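Local coordinates for protein pyridoxine 4-oxidase (Mesorhizobium loti, PDB 4HA6) that oxidises the 4-hydroxymethyl group of pyridoxine to the aldehyde pyridoxal with the help of bound FAD, passing the electrons to molecular oxygen, at residues A244-L249 / N472-D477; S14-R19 / E498-Q503. All coordinates share one frame; numbering follows the deposited sequence.

Both contacts belong to the FAD-binding domain of this GMC oxidoreductase, and their centres lie about 12 Å apart. Contact 1 joins strands 246-249 and 473-475, the last two in the parallel sheet order 210-213, 28-31, 4-7, 246-249, 473-475; contact 2 packs helix 11-20 against helix 490-506 on one face of that sheet. Along the chain the order is 14-19, 244-249, 472-477, 498-503, so the two ends of the sequence meet in contact 2. The layers interlock where Leu16 and Phe500 rest on Val248 and Phe500 also meets Phe474 and Val476. The FAD-binding domain is thus assembled from distant parts of the chain, with helices from near its two ends packed on the sheet.

Contact 1. Residues A244-L249 / N472-D477; sequences ADQIVL and NLFVVD. With FAD (flavin-adenine dinucleotide), chain B.
Leu249 O accepts the amide of Val476 at 2.8 Å between N and O, in a nearly straight bond of 169°. One step back, Leu249 N donates to Phe474 O, also at 2.8 Å; Phe474 N donates to Ile247 O, and Ile247 N to Asn472 O. The ladder is lengthened by a side chain: Asn472 ND2 reaches Asp245 O at 3.1 Å, approaching from above the carbonyl plane. The CG of Asn472 sits between the backbone N and the carbonyl carbon (chi1 68°), which turns the amide back toward the neighbouring strand, while OD1 accepts the backbone amide of Val228. This is the parallel edge pairing of the Rossmann-type sheet that carries FAD, with strand 473-475 outermost and 246-249 next to strand 4-7. On one face Leu473 CD1 touches both Ile247 CG2 (3.7 Å) and Leu249 CG (3.8 Å). On the other, Val248 CG1 meets Val476 CG2 at 3.6 Å, and the Phe474 ring presents its CE2 edge to Gln246 OE1 at 3.1 Å, the amide and ring planes 45° apart. Just past the strand, Asp477 is held by Ser256, Gly252 and Ser479, and its CB lies 3.3 Å from O2P of the FAD pyrophosphate.

Contact 2. Residues S14-R19 / E498-Q503; sequences SLLAAR and ETFARQ
Arg19 and Glu498 bring their flat ends together nearly coplanar, the guanidinium and carboxylate planes 27° apart, across two helices that run 24° from parallel with segment axes 9.7 Å apart. The pairing is lopsided: NH1 of Arg19 alone faces the carboxylate, 2.8 Å from Glu498 OE1 and 3.3 Å from Glu498 OE2. The hydrogen bond to OE1 is weak because it is sharply bent, at 119°; that to OE2 is straight but long, and also weak. Bends at chi2 and chi3 bring the arginine chain alongside the carboxylate, with Arg19 CD in its plane beside Glu498 OE2, while NH2 forms a salt bridge with Glu22, just past helix 11-20. From the other side the extended Arg502 donates from NE to the anti lone pair of Glu498 OE1 at 2.9 Å, with that oxygen in the Arg502 guanidinium plane. Next to this polar pair Ala501 CB abuts Arg19 CB at 3.8 Å, and Leu16 CD2 sits near the same methyl and at the edge of the Phe500 ring, crossing that side chain at about a right angle. Leu15 CD2 meets Glu498 N and OE2. In this Rossmann-type layer the C-terminal helix 490-506 packs on helix 11-20, which follows the glycine-rich turn beside FAD. With two arginines sharing its carboxylate, the buried Glu498 probably stays ionised, and its charge ties the two helices together through a salt-bridge network.

Contact 1. Residues A244-L249 / N472-D477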
loop_
_atom_site.group_PDB
_atom_site.type_symbol
_atom_site.label_atom_id
_atom_site.label_comp_id
_atom_site.label_asym_id
_atom_site.label_seq_id
_atom_site.Cartn_x
_atom_site.Cartn_y
_atom_site.Cartn_z
ATOM N N ALA A 244 3.551 28.453 -6.679
ATOM C CA ALA A 244 2.456 28.025 -5.806
ATOM C C ALA A 244 2.576 28.605 -4.398
ATOM O O ALA A 244 3.683 28.845 -3.902
ATOM C CB ALA A 244 2.408 26.502 -5.724
ATOM N N ASP A 245 1.429 28.792 -3.752
ATOM C CA ASP A 245 1.371 29.231 -2.367
ATOM C C ASP A 245 1.544 28.050 -1.398
ATOM O O ASP A 245 2.167 28.187 -0.338
ATOM C CB ASP A 245 0.030 29.919 -2.090
ATOM C CG ASP A 245 -0.070 31.303 -2.725
ATOM O OD1 ASP A 245 0.909 31.749 -3.363
ATOM O OD2 ASP A 245 -1.131 31.947 -2.567
ATOM N N GLN A 246 0.959 26.904 -1.745
ATOM C CA GLN A 246 1.067 25.697 -0.912
ATOM C C GLN A 246 1.429 24.508 -1.795
ATOM O O GLN A 246 0.939 24.407 -2.921
ATOM C CB GLN A 246 -0.256 25.408 -0.185
ATOM C CG GLN A 246 -0.797 26.580 0.625
ATOM C CD GLN A 246 0.037 26.853 1.856
ATOM O OE1 GLN A 246 0.530 25.924 2.493
ATOM N NE2 GLN A 246 0.202 28.129 2.199
ATOM N N ILE A 247 2.283 23.615 -1.295
ATOM C CA ILE A 247 2.725 22.453 -2.074
ATOM C C ILE A 247 2.469 21.184 -1.256
ATOM O O ILE A 247 2.898 21.074 -0.104
ATOM C CB ILE A 247 4.231 22.519 -2.461
ATOM C CG1 ILE A 247 4.528 23.723 -3.372
ATOM C CG2 ILE A 247 4.665 21.214 -3.151
ATOM C CD1 ILE A 247 4.685 25.072 -2.625
ATOM N N VAL A 248 1.740 20.247 -1.845
ATOM C CA VAL A 248 1.452 18.977 -1.198
ATOM C C VAL A 248 2.114 17.899 -2.023
ATOM O O VAL A 248 1.863 17.808 -3.225
ATOM C CB VAL A 248 -0.064 18.682 -1.161
ATOM C CG1 VAL A 248 -0.337 17.365 -0.445
ATOM C CG2 VAL A 248 -0.808 19.814 -0.476
ATOM N N LEU A 249 2.961 17.091 -1.380
ATOM C CA LEU A 249 3.607 15.954 -2.043
ATOM C C LEU A 249 2.763 14.692 -1.889
ATOM O O LEU A 249 2.455 14.266 -0.757
ATOM C CB LEU A 249 4.993 15.701 -1.460
ATOM C CG LEU A 249 6.017 16.823 -1.581
ATOM C CD1 LEU A 249 7.421 16.248 -1.388
ATOM C CD2 LEU A 249 5.904 17.509 -2.943
ATOM N N ASN A 472 5.223 25.858 4.134
ATOM C CA ASN A 472 4.151 25.675 3.165
ATOM C C ASN A 472 4.275 24.391 2.365
ATOM O O ASN A 472 3.750 24.311 1.246
ATOM C CB ASN A 472 4.088 26.871 2.212
ATOM C CG ASN A 472 5.292 26.945 1.311
ATOM O OD1 ASN A 472 6.351 26.379 1.617
ATOM N ND2 ASN A 472 5.143 27.630 0.185
ATOM N N LEU A 473 4.963 23.396 2.935
ATOM C CA LEU A 473 5.134 22.102 2.273
ATOM C C LEU A 473 4.573 20.959 3.106
ATOM O O LEU A 473 4.923 20.788 4.274
ATOM C CB LEU A 473 6.616 21.856 1.955
ATOM C CG LEU A 473 7.031 20.503 1.368
ATOM C CD1 LEU A 473 6.421 20.282 0.008
ATOM C CD2 LEU A 473 8.547 20.433 1.278
ATOM N N PHE A 474 3.713 20.157 2.486
ATOM C CA PHE A 474 3.082 19.045 3.182
ATOM C C PHE A 474 3.389 17.726 2.462
ATOM O O PHE A 474 3.669 17.717 1.258
ATOM C CB PHE A 474 1.572 19.304 3.303
ATOM C CG PHE A 474 1.245 20.653 3.912
ATOM C CD1 PHE A 474 0.991 20.774 5.276
ATOM C CD2 PHE A 474 1.236 21.804 3.124
ATOM C CE1 PHE A 474 0.715 22.017 5.848
ATOM C CE2 PHE A 474 0.955 23.047 3.688
ATOM C CZ PHE A 474 0.694 23.147 5.048
ATOM N N VAL A 475 3.398 16.625 3.209
ATOM C CA VAL A 475 3.595 15.302 2.623
ATOM C C VAL A 475 2.362 14.463 2.962
ATOM O O VAL A 475 2.080 14.200 4.134
ATOM C CB VAL A 475 4.876 14.633 3.129
ATOM C CG1 VAL A 475 5.073 13.310 2.416
ATOM C CG2 VAL A 475 6.103 15.559 2.908
ATOM N N VAL A 476 1.582 14.107 1.945
ATOM C CA VAL A 476 0.304 13.460 2.192
ATOM C C VAL A 476 0.157 12.228 1.316
ATOM O O VAL A 476 -0.511 12.277 0.277
ATOM C CB VAL A 476 -0.887 14.431 1.967
ATOM C CG1 VAL A 476 -2.188 13.784 2.399
ATOM C CG2 VAL A 476 -0.678 15.692 2.766
ATOM N N ASP A 477 0.798 11.131 1.747
ATOM C CA ASP A 477 0.723 9.833 1.079
ATOM C C ASP A 477 1.245 8.729 2.009
ATOM O O ASP A 477 1.409 8.957 3.218
ATOM C CB ASP A 477 1.485 9.849 -0.256
ATOM C CG ASP A 477 2.947 10.240 -0.095
ATOM O OD1 ASP A 477 3.560 9.890 0.951
ATOM O OD2 ASP A 477 3.480 10.905 -1.020
HETATM P PA FAD B . 0.715 6.161 -5.469
HETATM O O1A FAD B . -0.749 5.754 -5.569
HETATM O O2A FAD B . 1.767 5.179 -5.904
HETATM O O5B FAD B . 0.878 7.535 -6.308
HETATM C C5B FAD B . 2.125 8.125 -6.660
HETATM C C4B FAD B . 1.846 8.926 -7.923
HETATM O O4B FAD B . 2.743 10.033 -8.062
HETATM C C3B FAD B . 2.023 8.061 -9.164
HETATM O O3B FAD B . 0.889 8.320 -10.009
HETATM C C2B FAD B . 3.319 8.555 -9.801
HETATM O O2B FAD B . 3.295 8.408 -11.232
HETATM C C1B FAD B . 3.364 10.016 -9.361
HETATM N N9A FAD B . 4.733 10.593 -9.208
HETATM C C8A FAD B . 5.799 10.006 -8.620
HETATM N N7A FAD B . 6.873 10.842 -8.643
HETATM C C5A FAD B . 6.502 11.994 -9.249
HETATM C C6A FAD B . 7.151 13.287 -9.592
HETATM N N6A FAD B . 8.462 13.527 -9.273
HETATM N N1A FAD B . 6.393 14.224 -10.229
HETATM C C2A FAD B . 5.097 14.006 -10.537
HETATM N N3A FAD B . 4.455 12.852 -10.245
HETATM C C4A FAD B . 5.088 11.823 -9.613
HETATM N N1 FAD B . -3.274 -1.711 -1.394
HETATM C C2 FAD B . -4.415 -2.185 -0.860
HETATM O O2 FAD B . -4.873 -1.622 0.160
HETATM N N3 FAD B . -5.061 -3.254 -1.363
HETATM C C4 FAD B . -4.622 -3.911 -2.449
HETATM O O4 FAD B . -5.230 -4.918 -2.900
HETATM C C4X FAD B . -3.372 -3.449 -3.094
HETATM N N5 FAD B . -2.851 -4.060 -4.177
HETATM C C5X FAD B . -1.714 -3.603 -4.759
HETATM C C6 FAD B . -1.191 -4.237 -5.884
HETATM C C7 FAD B . -0.028 -3.762 -6.485
HETATM C C7M FAD B . 0.523 -4.459 -7.704
HETATM C C8 FAD B . 0.661 -2.567 -5.924
HETATM C C8M FAD B . 1.922 -2.061 -6.573
HETATM C C9 FAD B . 0.146 -1.923 -4.800
HETATM C C9A FAD B . -1.015 -2.411 -4.200
HETATM N N10 FAD B . -1.542 -1.773 -3.064
HETATM C C10 FAD B . -2.719 -2.273 -2.488
HETATM C "C1'" FAD B . -0.862 -0.605 -2.490
HETATM C "C2'" FAD B . -1.575 0.704 -2.791
HETATM O "O2'" FAD B . -1.947 0.756 -4.177
HETATM C "C3'" FAD B . -0.596 1.830 -2.454
HETATM O "O3'" FAD B . -0.114 1.627 -1.115
HETATM C "C4'" FAD B . -1.252 3.194 -2.573
HETATM O "O4'" FAD B . -1.772 3.324 -3.908
HETATM C "C5'" FAD B . -0.263 4.322 -2.257
HETATM O "O5'" FAD B . -0.786 5.534 -2.795
HETATM P P FAD B . 0.101 6.867 -2.751
HETATM O O1P FAD B . -0.769 8.090 -3.010
HETATM O O2P FAD B . 0.992 6.839 -1.525
HETATM O O3P FAD B . 1.096 6.642 -3.988
#

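Contact 2. Residues S14-R19 / E498-Q503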
loop_
_atom_site.group_PDB
_atom_site.type_symbol
_atom_site.label_atom_id
_atom_site.label_comp_id
_atom_site.label_asym_id
_atom_site.label_seq_id
_atom_site.Cartn_x
_atom_site.Cartn_y
_atom_site.Cartn_z
ATOM N N SER A 14 -5.194 11.836 -6.266
ATOM C CA SER A 14 -6.486 11.893 -6.960
ATOM C C SER A 14 -7.564 12.401 -6.008
ATOM O O SER A 14 -8.354 13.276 -6.377
ATOM C CB SER A 14 -6.872 10.525 -7.518
ATOM O OG SER A 14 -5.949 10.097 -8.495
ATOM N N LEU A 15 -7.558 11.879 -4.775
ATOM C CA LEU A 15 -8.504 12.302 -3.733
ATOM C C LEU A 15 -8.370 13.780 -3.404
ATOM O O LEU A 15 -9.368 14.469 -3.160
ATOM C CB LEU A 15 -8.306 11.482 -2.445
ATOM C CG LEU A 15 -9.335 11.644 -1.312
ATOM C CD1 LEU A 15 -9.402 10.348 -0.480
ATOM C CD2 LEU A 15 -9.054 12.853 -0.397
ATOM N N LEU A 16 -7.134 14.253 -3.346
ATOM C CA LEU A 16 -6.877 15.635 -2.950
ATOM C C LEU A 16 -7.277 16.615 -4.040
ATOM O O LEU A 16 -7.926 17.623 -3.765
ATOM C CB LEU A 16 -5.402 15.833 -2.570
ATOM C CG LEU A 16 -5.032 15.431 -1.139
ATOM C CD1 LEU A 16 -3.587 15.804 -0.832
ATOM C CD2 LEU A 16 -5.961 16.083 -0.146
ATOM N N ALA A 17 -6.861 16.333 -5.272
ATOM C CA ALA A 17 -7.272 17.144 -6.419
ATOM C C ALA A 17 -8.792 17.401 -6.405
ATOM O O ALA A 17 -9.244 18.538 -6.570
ATOM C CB ALA A 17 -6.855 16.468 -7.708
ATOM N N ALA A 18 -9.570 16.338 -6.203
ATOM C CA ALA A 18 -11.017 16.477 -6.066
ATOM C C ALA A 18 -11.391 17.306 -4.833
ATOM O O ALA A 18 -12.108 18.306 -4.950
ATOM C CB ALA A 18 -11.673 15.120 -6.006
ATOM N N ARG A 19 -10.908 16.895 -3.659
ATOM C CA ARG A 19 -11.394 17.476 -2.404
ATOM C C ARG A 19 -10.982 18.940 -2.191
ATOM O O ARG A 19 -11.811 19.764 -1.790
ATOM C CB ARG A 19 -11.030 16.588 -1.206
ATOM C CG ARG A 19 -11.821 15.249 -1.193
ATOM C CD ARG A 19 -12.908 15.198 -0.127
ATOM N NE ARG A 19 -13.476 16.508 0.116
ATOM C CZ ARG A 19 -13.499 17.107 1.300
ATOM N NH1 ARG A 19 -13.004 16.507 2.377
ATOM N NH2 ARG A 19 -14.031 18.315 1.403
ATOM N N GLU A 498 -7.830 12.121 3.109
ATOM C CA GLU A 498 -9.079 12.748 3.534
ATOM C C GLU A 498 -8.889 13.591 4.799
ATOM O O GLU A 498 -9.429 14.699 4.878
ATOM C CB GLU A 498 -10.199 11.720 3.731
ATOM C CG GLU A 498 -11.530 12.300 4.254
ATOM C CD GLU A 498 -12.169 13.346 3.332
ATOM O OE1 GLU A 498 -12.987 14.152 3.828
ATOM O OE2 GLU A 498 -11.878 13.370 2.115
ATOM N N THR A 499 -8.120 13.111 5.781
ATOM C CA THR A 499 -7.969 13.952 6.975
ATOM C C THR A 499 -7.187 15.229 6.651
ATOM O O THR A 499 -7.465 16.293 7.211
ATOM C CB THR A 499 -7.485 13.225 8.302
ATOM O OG1 THR A 499 -6.145 13.590 8.629
ATOM C CG2 THR A 499 -7.651 11.718 8.270
ATOM N N PHE A 500 -6.247 15.153 5.715
ATOM C CA PHE A 500 -5.568 16.376 5.313
ATOM C C PHE A 500 -6.500 17.320 4.549
ATOM O O PHE A 500 -6.384 18.539 4.668
ATOM C CB PHE A 500 -4.327 16.092 4.484
ATOM C CG PHE A 500 -3.643 17.334 4.010
ATOM C CD1 PHE A 500 -3.942 17.882 2.769
ATOM C CD2 PHE A 500 -2.721 17.975 4.823
ATOM C CE1 PHE A 500 -3.313 19.038 2.335
ATOM C CE2 PHE A 500 -2.087 19.122 4.397
ATOM C CZ PHE A 500 -2.386 19.658 3.150
ATOM N N ALA A 501 -7.413 16.771 3.751
ATOM C CA ALA A 501 -8.351 17.624 3.015
ATOM C C ALA A 501 -9.239 18.359 4.007
ATOM O O ALA A 501 -9.501 19.552 3.864
ATOM C CB ALA A 501 -9.194 16.811 2.060
ATOM N N ARG A 502 -9.686 17.634 5.024
ATOM C CA ARG A 502 -10.531 18.216 6.058
ATOM C C ARG A 502 -9.787 19.312 6.816
ATOM O O ARG A 502 -10.364 20.348 7.146
ATOM C CB ARG A 502 -11.033 17.124 7.004
ATOM C CG ARG A 502 -11.913 16.087 6.302
ATOM C CD ARG A 502 -12.392 14.972 7.235
ATOM N NE ARG A 502 -13.583 14.347 6.673
ATOM C CZ ARG A 502 -14.632 13.955 7.388
ATOM N NH1 ARG A 502 -14.636 14.090 8.708
ATOM N NH2 ARG A 502 -15.671 13.412 6.781
ATOM N N GLN A 503 -8.496 19.105 7.055
ATOM C CA GLN A 503 -7.668 20.066 7.778
ATOM C C GLN A 503 -7.422 21.334 6.952
ATOM O O GLN A 503 -7.402 22.446 7.483
ATOM C CB GLN A 503 -6.355 19.385 8.178
ATOM C CG GLN A 503 -5.120 20.265 8.233
ATOM C CD GLN A 503 -3.847 19.433 8.347
ATOM O OE1 GLN A 503 -3.850 18.354 8.936
ATOM N NE2 GLN A 503 -2.768 19.921 7.763
#